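Local coordinates for protein superoxide reductase (Giardia intestinalis, PDB 4D7P) that probably reduces superoxide to hydrogen peroxide at a mononuclear iron centre, at residues M39-L53 and E65-V79. Numbering follows the deposited sequence.
Sequences MHPATEKHYIGTIRL and ELGCQQIWPGLGEPV. With FE (Fe (III) ion), chain B.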
ATOM      1  N   MET A  39     -23.446  -2.188  -0.464  1.00 36.13           N
ATOM      2  CA  MET A  39     -22.077  -1.962  -0.032  1.00 40.00           C
ATOM      3  C   MET A  39     -21.604  -3.116   0.834  1.00 42.16           C
ATOM      4  O   MET A  39     -22.253  -3.459   1.821  1.00 37.79           O
ATOM      5  CB  MET A  39     -21.960  -0.653   0.733  1.00 38.85           C
ATOM      6  CG  MET A  39     -20.525  -0.279   1.050  1.00 33.42           C
ATOM      7  SD  MET A  39     -19.600   0.366  -0.375  1.00 40.33           S
ATOM      8  CE  MET A  39     -20.531   1.852  -0.752  1.00 31.34           C
ATOM      9  N   HIS A  40     -20.476  -3.714   0.465  1.00 38.86           N
ATOM     10  CA  HIS A  40     -19.883  -4.805   1.244  1.00 43.37           C
ATOM     11  C   HIS A  40     -19.591  -4.358   2.668  1.00 39.58           C
ATOM     12  O   HIS A  40     -19.310  -3.189   2.889  1.00 37.57           O
ATOM     13  CB  HIS A  40     -18.601  -5.284   0.566  1.00 40.00           C
ATOM     14  CG  HIS A  40     -17.914  -6.414   1.271  1.00 39.58           C
ATOM     15  ND1 HIS A  40     -17.102  -6.226   2.370  1.00 34.80           N
ATOM     16  CD2 HIS A  40     -17.892  -7.744   1.007  1.00 35.17           C
ATOM     17  CE1 HIS A  40     -16.613  -7.392   2.754  1.00 41.12           C
ATOM     18  NE2 HIS A  40     -17.075  -8.328   1.941  1.00 35.90           N
ATOM     19  N   PRO A  41     -19.687  -5.279   3.642  1.00 35.41           N
ATOM     20  CA  PRO A  41     -19.335  -4.925   5.019  1.00 42.09           C
ATOM     21  C   PRO A  41     -17.936  -4.331   5.195  1.00 36.85           C
ATOM     22  O   PRO A  41     -17.007  -4.543   4.398  1.00 31.86           O
ATOM     23  CB  PRO A  41     -19.452  -6.264   5.760  1.00 42.22           C
ATOM     24  CG  PRO A  41     -20.546  -6.964   5.030  1.00 35.64           C
ATOM     25  CD  PRO A  41     -20.350  -6.594   3.573  1.00 35.18           C
ATOM     26  N   ALA A  42     -17.816  -3.564   6.269  1.00 36.27           N
ATOM     27  CA  ALA A  42     -16.588  -2.881   6.630  1.00 38.12           C
ATOM     28  C   ALA A  42     -16.411  -2.974   8.138  1.00 42.52           C
ATOM     29  O   ALA A  42     -16.852  -2.098   8.896  1.00 34.58           O
ATOM     30  CB  ALA A  42     -16.625  -1.431   6.173  1.00 38.14           C
ATOM     31  N   THR A  43     -15.798  -4.071   8.571  1.00 38.41           N
ATOM     32  CA  THR A  43     -15.549  -4.314   9.986  1.00 34.38           C
ATOM     33  C   THR A  43     -14.126  -4.801  10.179  1.00 38.20           C
ATOM     34  O   THR A  43     -13.442  -5.131   9.202  1.00 39.20           O
ATOM     35  CB  THR A  43     -16.516  -5.373  10.576  1.00 38.36           C
ATOM     36  OG1 THR A  43     -16.183  -6.660  10.044  1.00 37.68           O
ATOM     37  CG2 THR A  43     -17.969  -5.045  10.228  1.00 41.35           C
ATOM     38  N   GLU A  44     -13.690  -4.872  11.436  1.00 37.22           N
ATOM     39  CA  GLU A  44     -12.339  -5.310  11.753  1.00 35.31           C
ATOM     40  C   GLU A  44     -12.117  -6.773  11.413  1.00 40.65           C
ATOM     41  O   GLU A  44     -10.978  -7.196  11.186  1.00 45.66           O
ATOM     42  CB  GLU A  44     -12.034  -5.063  13.224  1.00 36.71           C
ATOM     43  CG  GLU A  44     -12.083  -3.601  13.578  1.00 37.29           C
ATOM     44  CD  GLU A  44     -11.651  -3.323  14.996  1.00 38.80           C
ATOM     45  OE1 GLU A  44     -11.795  -4.225  15.854  1.00 44.79           O
ATOM     46  OE2 GLU A  44     -11.163  -2.198  15.251  1.00 38.27           O
ATOM     47  N   LYS A  45     -13.197  -7.547  11.375  1.00 32.62           N
ATOM     48  CA  LYS A  45     -13.079  -8.976  11.107  1.00 38.36           C
ATOM     49  C   LYS A  45     -13.596  -9.361   9.716  1.00 42.57           C
ATOM     50  O   LYS A  45     -13.353 -10.476   9.244  1.00 30.30           O
ATOM     51  CB  LYS A  45     -13.811  -9.785  12.185  1.00 44.15           C
ATOM     52  CG  LYS A  45     -13.183  -9.683  13.572  1.00 36.20           C
ATOM     53  CD  LYS A  45     -13.997 -10.467  14.611  1.00 41.42           C
ATOM     54  CE  LYS A  45     -13.481 -10.194  16.007  1.00 47.55           C
ATOM     55  NZ  LYS A  45     -12.034 -10.540  16.151  1.00 49.24           N
ATOM     56  N   HIS A  46     -14.292  -8.440   9.050  1.00 35.95           N
ATOM     57  CA  HIS A  46     -14.745  -8.680   7.675  1.00 32.44           C
ATOM     58  C   HIS A  46     -14.647  -7.398   6.859  1.00 31.81           C
ATOM     59  O   HIS A  46     -15.342  -6.409   7.139  1.00 35.08           O
ATOM     60  CB  HIS A  46     -16.182  -9.212   7.642  1.00 36.90           C
ATOM     61  CG  HIS A  46     -16.644  -9.623   6.270  1.00 40.62           C
ATOM     62  ND1 HIS A  46     -17.976  -9.731   5.933  1.00 34.66           N
ATOM     63  CD2 HIS A  46     -15.946  -9.949   5.156  1.00 37.56           C
ATOM     64  CE1 HIS A  46     -18.080 -10.118   4.672  1.00 37.93           C
ATOM     65  NE2 HIS A  46     -16.865 -10.250   4.174  1.00 34.11           N
ATOM     66  N   TYR A  47     -13.786  -7.410   5.850  1.00 30.07           N
ATOM     67  CA  TYR A  47     -13.476  -6.183   5.133  1.00 31.00           C
ATOM     68  C   TYR A  47     -12.976  -6.445   3.720  1.00 33.82           C
ATOM     69  O   TYR A  47     -12.410  -7.500   3.439  1.00 31.50           O
ATOM     70  CB  TYR A  47     -12.430  -5.383   5.910  1.00 28.76           C
ATOM     71  CG  TYR A  47     -11.153  -6.164   6.242  1.00 26.99           C
ATOM     72  CD1 TYR A  47     -10.079  -6.162   5.368  1.00 25.19           C
ATOM     73  CD2 TYR A  47     -11.027  -6.880   7.431  1.00 25.90           C
ATOM     74  CE1 TYR A  47      -8.916  -6.849   5.656  1.00 27.32           C
ATOM     75  CE2 TYR A  47      -9.842  -7.587   7.735  1.00 29.74           C
ATOM     76  CZ  TYR A  47      -8.792  -7.556   6.827  1.00 29.20           C
ATOM     77  OH  TYR A  47      -7.605  -8.225   7.075  1.00 28.92           O
ATOM     78  N   ILE A  48     -13.213  -5.493   2.828  1.00 29.26           N
ATOM     79  CA  ILE A  48     -12.463  -5.452   1.591  1.00 25.69           C
ATOM     80  C   ILE A  48     -11.295  -4.520   1.860  1.00 28.38           C
ATOM     81  O   ILE A  48     -11.469  -3.329   2.157  1.00 30.17           O
ATOM     82  CB  ILE A  48     -13.307  -4.989   0.395  1.00 27.21           C
ATOM     83  CG1 ILE A  48     -14.188  -6.151  -0.072  1.00 33.55           C
ATOM     84  CG2 ILE A  48     -12.412  -4.522  -0.756  1.00 25.57           C
ATOM     85  CD1 ILE A  48     -15.278  -5.723  -1.048  1.00 35.30           C
ATOM     86  N   GLY A  49     -10.103  -5.098   1.818  1.00 26.37           N
ATOM     87  CA  GLY A  49      -8.903  -4.410   2.239  1.00 21.77           C
ATOM     88  C   GLY A  49      -8.278  -3.604   1.130  1.00 27.13           C
ATOM     89  O   GLY A  49      -7.685  -2.545   1.383  1.00 24.40           O
ATOM     90  N   THR A  50      -8.385  -4.093  -0.104  1.00 25.01           N
ATOM     91  CA  THR A  50      -7.811  -3.357  -1.228  1.00 19.83           C
ATOM     92  C   THR A  50      -8.723  -3.361  -2.429  1.00 26.99           C
ATOM     93  O   THR A  50      -9.467  -4.308  -2.658  1.00 26.89           O
ATOM     94  CB  THR A  50      -6.429  -3.925  -1.698  1.00 23.21           C
ATOM     95  OG1 THR A  50      -6.583  -5.293  -2.113  1.00 23.12           O
ATOM     96  CG2 THR A  50      -5.362  -3.814  -0.598  1.00 24.05           C
ATOM     97  N   ILE A  51      -8.640  -2.288  -3.199  1.00 23.88           N
ATOM     98  CA  ILE A  51      -9.294  -2.202  -4.485  1.00 22.35           C
ATOM     99  C   ILE A  51      -8.187  -1.790  -5.432  1.00 26.53           C
ATOM    100  O   ILE A  51      -7.614  -0.704  -5.285  1.00 22.73           O
ATOM    101  CB  ILE A  51     -10.443  -1.187  -4.491  1.00 25.58           C
ATOM    102  CG1 ILE A  51     -11.592  -1.651  -3.585  1.00 28.68           C
ATOM    103  CG2 ILE A  51     -10.933  -0.950  -5.901  1.00 23.36           C
ATOM    104  CD1 ILE A  51     -12.621  -0.561  -3.330  1.00 29.73           C
ATOM    105  N   ARG A  52      -7.828  -2.677  -6.352  1.00 23.10           N
ATOM    106  CA  ARG A  52      -6.783  -2.371  -7.321  1.00 21.60           C
ATOM    107  C   ARG A  52      -7.385  -2.169  -8.682  1.00 28.53           C
ATOM    108  O   ARG A  52      -8.360  -2.837  -9.023  1.00 23.36           O
ATOM    109  CB  ARG A  52      -5.747  -3.494  -7.381  1.00 24.08           C
ATOM    110  CG  ARG A  52      -4.938  -3.623  -6.127  1.00 34.68           C
ATOM    111  CD  ARG A  52      -4.502  -5.043  -5.895  1.00 42.10           C
ATOM    112  NE  ARG A  52      -3.211  -5.331  -6.501  1.00 46.82           N
ATOM    113  CZ  ARG A  52      -2.807  -6.561  -6.803  1.00 62.28           C
ATOM    114  NH1 ARG A  52      -3.617  -7.584  -6.557  1.00 70.45           N
ATOM    115  NH2 ARG A  52      -1.617  -6.776  -7.360  1.00 54.12           N
ATOM    116  N   LEU A  53      -6.792  -1.260  -9.455  1.00 29.48           N
ATOM    117  CA  LEU A  53      -7.193  -1.029 -10.834  1.00 26.02           C
ATOM    118  C   LEU A  53      -6.034  -1.344 -11.770  1.00 30.21           C
ATOM    119  O   LEU A  53      -4.923  -0.843 -11.590  1.00 25.16           O
ATOM    120  CB  LEU A  53      -7.665   0.421 -11.049  1.00 25.36           C
ATOM    121  CG  LEU A  53      -8.239   0.705 -12.444  1.00 24.91           C
ATOM    122  CD1 LEU A  53      -9.480  -0.151 -12.684  1.00 25.10           C
ATOM    123  CD2 LEU A  53      -8.568   2.192 -12.655  1.00 24.54           C
ATOM    124  N   GLU A  65      -0.722  -2.710 -13.323  1.00 35.31           N
ATOM    125  CA  GLU A  65      -1.402  -2.147 -12.163  1.00 27.78           C
ATOM    126  C   GLU A  65      -1.221  -0.646 -12.150  1.00 24.92           C
ATOM    127  O   GLU A  65      -0.100  -0.141 -12.155  1.00 25.34           O
ATOM    128  CB  GLU A  65      -0.895  -2.743 -10.850  1.00 27.47           C
ATOM    129  CG  GLU A  65      -1.773  -2.320  -9.670  1.00 27.32           C
ATOM    130  CD  GLU A  65      -1.288  -2.851  -8.338  1.00 31.95           C
ATOM    131  OE1 GLU A  65      -1.514  -4.038  -8.041  1.00 30.30           O
ATOM    132  OE2 GLU A  65      -0.678  -2.079  -7.582  1.00 33.06           O
ATOM    133  N   LEU A  66      -2.334   0.067 -12.157  1.00 23.53           N
ATOM    134  CA  LEU A  66      -2.290   1.516 -12.170  1.00 22.71           C
ATOM    135  C   LEU A  66      -2.174   2.054 -10.766  1.00 30.07           C
ATOM    136  O   LEU A  66      -1.519   3.080 -10.543  1.00 21.94           O
ATOM    137  CB  LEU A  66      -3.533   2.085 -12.858  1.00 22.84           C
ATOM    138  CG  LEU A  66      -3.832   1.433 -14.214  1.00 26.73           C
ATOM    139  CD1 LEU A  66      -5.107   2.009 -14.778  1.00 23.02           C
ATOM    140  CD2 LEU A  66      -2.667   1.637 -15.178  1.00 25.99           C
ATOM    141  N   GLY A  67      -2.810   1.369  -9.817  1.00 25.24           N
ATOM    142  CA  GLY A  67      -2.731   1.778  -8.422  1.00 25.33           C
ATOM    143  C   GLY A  67      -3.552   0.883  -7.512  1.00 24.27           C
ATOM    144  O   GLY A  67      -4.192  -0.059  -7.976  1.00 22.71           O
ATOM    145  N   CYS A  68      -3.527   1.174  -6.214  1.00 16.11           N
ATOM    146  CA  CYS A  68      -4.139   0.307  -5.218  1.00 19.41           C
ATOM    147  C   CYS A  68      -4.657   1.121  -4.061  1.00 20.41           C
ATOM    148  O   CYS A  68      -3.870   1.765  -3.353  1.00 21.33           O
ATOM    149  CB  CYS A  68      -3.140  -0.738  -4.707  1.00 20.30           C
ATOM    150  SG  CYS A  68      -3.758  -1.804  -3.339  1.00 24.75           S
ATOM    151  N   GLN A  69      -5.977   1.098  -3.878  1.00 21.96           N
ATOM    152  CA  GLN A  69      -6.619   1.694  -2.716  1.00 20.22           C
ATOM    153  C   GLN A  69      -6.619   0.700  -1.568  1.00 30.74           C
ATOM    154  O   GLN A  69      -7.324  -0.315  -1.604  1.00 23.73           O
ATOM    155  CB  GLN A  69      -8.058   2.118  -3.016  1.00 24.05           C
ATOM    156  CG  GLN A  69      -8.821   2.666  -1.797  1.00 19.65           C
ATOM    157  CD  GLN A  69      -8.263   4.000  -1.314  1.00 26.00           C
ATOM    158  OE1 GLN A  69      -8.452   5.024  -1.956  1.00 25.35           O
ATOM    159  NE2 GLN A  69      -7.574   3.989  -0.170  1.00 24.23           N
ATOM    160  N   GLN A  70      -5.836   1.006  -0.541  1.00 19.99           N
ATOM    161  CA  GLN A  70      -5.833   0.211   0.673  1.00 19.85           C
ATOM    162  C   GLN A  70      -6.727   0.870   1.733  1.00 23.29           C
ATOM    163  O   GLN A  70      -6.747   2.101   1.891  1.00 19.23           O
ATOM    164  CB  GLN A  70      -4.392   0.024   1.165  1.00 21.79           C
ATOM    165  CG  GLN A  70      -4.259  -0.904   2.376  1.00 22.81           C
ATOM    166  CD  GLN A  70      -4.353  -0.132   3.675  1.00 24.92           C
ATOM    167  OE1 GLN A  70      -3.919   1.010   3.745  1.00 30.56           O
ATOM    168  NE2 GLN A  70      -4.945  -0.738   4.700  1.00 23.21           N
ATOM    169  N   ILE A  71      -7.511   0.049   2.424  1.00 16.87           N
ATOM    170  CA  ILE A  71      -8.474   0.549   3.401  1.00 26.21           C
ATOM    171  C   ILE A  71      -8.326  -0.204   4.714  1.00 24.41           C
ATOM    172  O   ILE A  71      -8.336  -1.425   4.740  1.00 27.88           O
ATOM    173  CB  ILE A  71      -9.916   0.392   2.897  1.00 29.69           C
ATOM    174  CG1 ILE A  71     -10.055   1.019   1.508  1.00 28.69           C
ATOM    175  CG2 ILE A  71     -10.910   1.007   3.886  1.00 27.97           C
ATOM    176  CD1 ILE A  71     -11.292   0.572   0.764  1.00 28.43           C
ATOM    177  N   TRP A  72      -8.180   0.521   5.808  1.00 17.67           N
ATOM    178  CA  TRP A  72      -8.029  -0.145   7.092  1.00 20.81           C
ATOM    179  C   TRP A  72      -9.362  -0.735   7.529  1.00 29.70           C
ATOM    180  O   TRP A  72     -10.399  -0.082   7.434  1.00 27.58           O
ATOM    181  CB  TRP A  72      -7.459   0.822   8.133  1.00 22.10           C
ATOM    182  CG  TRP A  72      -6.018   1.155   7.816  1.00 23.50           C
ATOM    183  CD1 TRP A  72      -5.531   2.340   7.362  1.00 25.28           C
ATOM    184  CD2 TRP A  72      -4.896   0.256   7.889  1.00 31.98           C
ATOM    185  NE1 TRP A  72      -4.165   2.247   7.158  1.00 28.26           N
ATOM    186  CE2 TRP A  72      -3.757   0.977   7.469  1.00 33.97           C
ATOM    187  CE3 TRP A  72      -4.749  -1.087   8.273  1.00 37.30           C
ATOM    188  CZ2 TRP A  72      -2.481   0.391   7.417  1.00 28.28           C
ATOM    189  CZ3 TRP A  72      -3.491  -1.659   8.226  1.00 27.68           C
ATOM    190  CH2 TRP A  72      -2.373  -0.924   7.796  1.00 32.23           C
ATOM    191  N   PRO A  73      -9.336  -1.992   7.984  1.00 31.12           N
ATOM    192  CA  PRO A  73     -10.565  -2.718   8.340  1.00 24.40           C
ATOM    193  C   PRO A  73     -11.505  -1.909   9.239  1.00 27.17           C
ATOM    194  O   PRO A  73     -11.114  -1.441  10.306  1.00 29.77           O
ATOM    195  CB  PRO A  73     -10.033  -3.958   9.058  1.00 24.87           C
ATOM    196  CG  PRO A  73      -8.691  -4.192   8.422  1.00 32.35           C
ATOM    197  CD  PRO A  73      -8.129  -2.817   8.180  1.00 23.37           C
ATOM    198  N   GLY A  74     -12.736  -1.725   8.770  1.00 34.60           N
ATOM    199  CA  GLY A  74     -13.772  -1.071   9.541  1.00 32.75           C
ATOM    200  C   GLY A  74     -13.618   0.434   9.679  1.00 36.15           C
ATOM    201  O   GLY A  74     -14.400   1.069  10.383  1.00 34.03           O
ATOM    202  N   LEU A  75     -12.622   1.012   9.018  1.00 27.44           N
ATOM    203  CA  LEU A  75     -12.421   2.459   9.089  1.00 23.83           C
ATOM    204  C   LEU A  75     -12.942   3.172   7.844  1.00 36.43           C
ATOM    205  O   LEU A  75     -13.217   4.380   7.866  1.00 31.03           O
ATOM    206  CB  LEU A  75     -10.951   2.782   9.299  1.00 26.83           C
ATOM    207  CG  LEU A  75     -10.405   2.220  10.610  1.00 32.83           C
ATOM    208  CD1 LEU A  75      -9.003   2.733  10.899  1.00 25.90           C
ATOM    209  CD2 LEU A  75     -11.365   2.545  11.755  1.00 37.16           C
ATOM    210  N   GLY A  76     -13.062   2.421   6.757  1.00 36.75           N
ATOM    211  CA  GLY A  76     -13.589   2.958   5.521  1.00 26.25           C
ATOM    212  C   GLY A  76     -14.352   1.886   4.779  1.00 30.83           C
ATOM    213  O   GLY A  76     -14.074   0.688   4.917  1.00 27.31           O
ATOM    214  N   GLU A  77     -15.318   2.321   3.980  1.00 28.94           N
ATOM    215  CA  GLU A  77     -16.087   1.418   3.128  1.00 26.53           C
ATOM    216  C   GLU A  77     -15.353   1.207   1.818  1.00 24.01           C
ATOM    217  O   GLU A  77     -14.525   2.035   1.460  1.00 24.06           O
ATOM    218  CB  GLU A  77     -17.475   1.999   2.885  1.00 29.95           C
ATOM    219  CG  GLU A  77     -18.191   2.301   4.184  1.00 37.81           C
ATOM    220  CD  GLU A  77     -19.647   2.598   3.967  1.00 39.98           C
ATOM    221  OE1 GLU A  77     -20.422   1.637   3.816  1.00 52.85           O
ATOM    222  OE2 GLU A  77     -20.015   3.787   3.946  1.00 43.50           O
ATOM    223  N   PRO A  78     -15.631   0.093   1.115  1.00 27.67           N
ATOM    224  CA  PRO A  78     -14.867  -0.238  -0.103  1.00 21.64           C
ATOM    225  C   PRO A  78     -15.293   0.564  -1.324  1.00 26.22           C
ATOM    226  O   PRO A  78     -16.047   0.085  -2.178  1.00 26.13           O
ATOM    227  CB  PRO A  78     -15.159  -1.730  -0.313  1.00 26.48           C
ATOM    228  CG  PRO A  78     -16.509  -1.931   0.343  1.00 30.77           C
ATOM    229  CD  PRO A  78     -16.456  -1.044   1.568  1.00 24.77           C
ATOM    230  N   VAL A  79     -14.791   1.794  -1.386  1.00 26.67           N
ATOM    231  CA  VAL A  79     -14.860   2.622  -2.571  1.00 22.87           C
ATOM    232  C   VAL A  79     -13.450   3.016  -2.990  1.00 25.30           C
ATOM    233  O   VAL A  79     -12.497   2.918  -2.199  1.00 21.78           O
ATOM    234  CB  VAL A  79     -15.684   3.897  -2.320  1.00 24.24           C
ATOM    235  CG1 VAL A  79     -17.079   3.528  -1.836  1.00 24.06           C
ATOM    236  CG2 VAL A  79     -15.008   4.756  -1.281  1.00 23.72           C
TER
HETATM  237 FE    FE B 201     -16.705 -10.518   2.091  1.00 37.83          FE
HETATM  238  O   HOH W   1     -16.910  -0.019  11.148  1.00 43.83           O
HETATM  239  O   HOH W   2     -11.805  -0.388  13.157  1.00 40.49           O
HETATM  240  O   HOH W   3     -10.831  -2.551   4.700  1.00 21.52           O
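Tyr47 lays one face of its ring against Pro73, whose CG stands 3.5 Å from the ring centroid and 6° off its normal, a CH-pi contact. The pair lies just beyond the open end of an antiparallel beta hairpin, strands 48-57 and 63-71, in the beta-sandwich of the superoxide reductase fold. Tyr47 CG falls between its own backbone N and carbonyl carbon (chi1 54°), which sets the ring side by side with the proline; Trp72 of the third subunit also meets this ring. Beyond it the strands are paired through reciprocal bonds between Ile51 and Gln69 (Ile51 N to Gln69 O 2.9 Å). At Leu53 the ladder becomes a classic beta bulge: Leu53 N donates to Gly67 O, while Leu53 O accepts from Leu66 N. Pro78, centre of an inverse gamma turn, packs its CB 3.8 Å from Ile48 CB; Ile48 CG1 in turn lies over the His40 ring. That ring and His46 bind the iron through NE2, at 2.2 Å and 2.1 Å respectively, alongside His19, Cys99 and His102. On the sheet face bearing Thr50 and Cys68, Arg52 bends at chi3 to reach Glu65, whose OE2 accepts a hydrogen bond from Trp72 NE1 of the second subunit. The salt bridge is steeply turned, guanidinium and carboxylate planes 89° apart: Arg52 NE meets Glu65 OE1 at 2.6 Å from above the carboxylate plane, and Arg52 NH2 adds a weak bond to the same oxygen.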